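Local coordinates for protein NreA (Staphylococcus aureus subsp. aureus, PDB 6K2H) that probably binds nitrate through a GAF domain and acts in nitrate-responsive signalling, at residues E14-I19 / D26-A31. The protein carries 1 engineered substitution. Residues are numbered along the deposited sequence; the frame is centred on the assembly and turned at random.
Sequences ETLDKI and DFAAIA
Leu16 reaches from helix 10-23 onto strand 27-33 and lands between Ala28 and Ile30, whose CB atoms both point toward the helix. Its CG lies anti to the backbone N (chi1 -177°), which extends the side chain off the helix and spreads its two methyls over the strand. Leu16 CD1 is the tight point, 3.6 Å from Ala28 CB. The same methyl also meets the end of the isoleucine, with Leu16 CD1 3.9 Å from Ile30 CD1. The two side chains run past each other in opposite directions. The other branch meets backbone, Leu16 CD2 lying 3.8 Å from Ala28 O and 4.0 Å from Ala29 CA. Leu16 CA is 7.1 Å from Ala28 CA, a spacing consistent with the one-carbon side chain of Ala28. Tyr46 and Leu120 of the flanking strands also touch Leu16.

Glu14 and Lys18 form the solvent side of the helix and do not touch the strand. Asp17 OD1 is hydrogen-bonded to Ser48 OG on strand 42-48. The axes of helix 14-19 and strand 27-31 are roughly antiparallel (147°). This is a helix laid on one face of the antiparallel GAF sheet. No hydrogen bond crosses between the segments; the contact is apolar and rests on burial of Leu16 against Ala28 and Ile30.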
loop_
_atom_site.group_PDB
_atom_site.type_symbol
_atom_site.label_atom_id
_atom_site.label_comp_id
_atom_site.label_asym_id
_atom_site.label_seq_id
_atom_site.Cartn_x
_atom_site.Cartn_y
_atom_site.Cartn_z
ATOM N N GLU A 14 15.412 1.206 1.167
ATOM C CA GLU A 14 16.174 1.035 -0.080
ATOM C C GLU A 14 15.585 -0.067 -0.935
ATOM O O GLU A 14 15.561 0.044 -2.186
ATOM C CB GLU A 14 17.644 0.663 0.212
ATOM C CG GLU A 14 18.504 1.766 0.790
ATOM C CD GLU A 14 19.850 1.252 1.351
ATOM O OE1 GLU A 14 20.066 0.012 1.495
ATOM O OE2 GLU A 14 20.680 2.107 1.688
ATOM N N THR A 15 15.199 -1.150 -0.299
ATOM C CA THR A 15 14.560 -2.242 -1.000
ATOM C C THR A 15 13.251 -1.739 -1.604
ATOM O O THR A 15 12.935 -2.037 -2.751
ATOM C CB THR A 15 14.261 -3.411 -0.089
ATOM O OG1 THR A 15 15.492 -3.869 0.483
ATOM C CG2 THR A 15 13.635 -4.523 -0.853
ATOM N N LEU A 16 12.504 -0.944 -0.832
ATOM C CA LEU A 16 11.228 -0.440 -1.382
ATOM C C LEU A 16 11.503 0.417 -2.578
ATOM O O LEU A 16 10.826 0.285 -3.587
ATOM C CB LEU A 16 10.360 0.292 -0.309
ATOM C CG LEU A 16 8.975 0.774 -0.782
ATOM C CD1 LEU A 16 8.042 -0.393 -1.147
ATOM C CD2 LEU A 16 8.325 1.689 0.241
ATOM N N ASP A 17 12.519 1.271 -2.534
ATOM C CA ASP A 17 12.797 2.131 -3.664
ATOM C C ASP A 17 13.207 1.345 -4.908
ATOM O O ASP A 17 12.801 1.685 -6.036
ATOM C CB ASP A 17 13.930 3.101 -3.362
ATOM C CG ASP A 17 13.551 4.191 -2.365
ATOM O OD1 ASP A 17 12.404 4.635 -2.266
ATOM O OD2 ASP A 17 14.493 4.705 -1.727
ATOM N N LYS A 18 14.009 0.310 -4.682
ATOM C CA LYS A 18 14.511 -0.517 -5.773
ATOM C C LYS A 18 13.312 -1.208 -6.436
ATOM O O LYS A 18 13.153 -1.042 -7.646
ATOM C CB LYS A 18 15.493 -1.556 -5.252
ATOM C CG LYS A 18 16.160 -2.429 -6.321
ATOM C CD LYS A 18 16.503 -3.798 -5.742
ATOM C CE LYS A 18 17.901 -3.932 -5.157
ATOM N NZ LYS A 18 18.822 -4.764 -6.007
ATOM N N ILE A 19 12.539 -1.970 -5.646
ATOM C CA ILE A 19 11.351 -2.739 -6.112
ATOM C C ILE A 19 10.317 -1.880 -6.846
ATOM O O ILE A 19 9.807 -2.279 -7.892
ATOM C CB ILE A 19 10.655 -3.513 -4.975
ATOM C CG1 ILE A 19 11.612 -4.597 -4.443
ATOM C CG2 ILE A 19 9.431 -4.304 -5.471
ATOM C CD1 ILE A 19 11.049 -5.402 -3.292
ATOM N N ASP A 26 4.844 4.252 -10.139
ATOM C CA ASP A 26 5.065 5.611 -9.782
ATOM C C ASP A 26 5.240 5.775 -8.257
ATOM O O ASP A 26 5.788 6.764 -7.799
ATOM C CB ASP A 26 3.917 6.486 -10.243
ATOM C CG ASP A 26 3.829 6.574 -11.784
ATOM O OD1 ASP A 26 4.882 6.325 -12.457
ATOM O OD2 ASP A 26 2.715 6.840 -12.305
ATOM N N PHE A 27 4.614 4.874 -7.508
ATOM C CA PHE A 27 4.577 4.992 -6.060
ATOM C C PHE A 27 4.593 3.615 -5.419
ATOM O O PHE A 27 4.006 2.620 -5.950
ATOM C CB PHE A 27 3.237 5.686 -5.674
ATOM C CG PHE A 27 3.033 5.847 -4.192
ATOM C CD1 PHE A 27 3.780 6.763 -3.468
ATOM C CD2 PHE A 27 2.125 5.085 -3.505
ATOM C CE1 PHE A 27 3.631 6.926 -2.112
ATOM C CE2 PHE A 27 1.980 5.243 -2.128
ATOM C CZ PHE A 27 2.739 6.155 -1.432
ATOM N N ALA A 28 5.190 3.506 -4.249
ATOM C CA ALA A 28 4.986 2.256 -3.436
ATOM C C ALA A 28 4.990 2.619 -1.946
ATOM O O ALA A 28 5.566 3.648 -1.571
ATOM C CB ALA A 28 6.050 1.167 -3.770
ATOM N N ALA A 29 4.389 1.795 -1.100
ATOM C CA ALA A 29 4.322 2.095 0.317
ATOM C C ALA A 29 4.204 0.812 1.084
ATOM O O ALA A 29 3.653 -0.187 0.555
ATOM C CB ALA A 29 3.182 3.020 0.597
ATOM N N ILE A 30 4.739 0.809 2.303
ATOM C CA ILE A 30 4.524 -0.349 3.202
ATOM C C ILE A 30 3.825 0.119 4.473
ATOM O O ILE A 30 4.288 1.039 5.120
ATOM C CB ILE A 30 5.876 -0.994 3.563
ATOM C CG1 ILE A 30 6.503 -1.665 2.329
ATOM C CG2 ILE A 30 5.669 -2.059 4.668
ATOM C CD1 ILE A 30 7.995 -2.001 2.435
ATOM N N ALA A 31 2.755 -0.574 4.848
ATOM C CA ALA A 31 1.993 -0.292 6.067
ATOM C C ALA A 31 2.233 -1.419 7.088
ATOM O O ALA A 31 2.298 -2.595 6.735
ATOM C CB ALA A 31 0.517 -0.160 5.746
#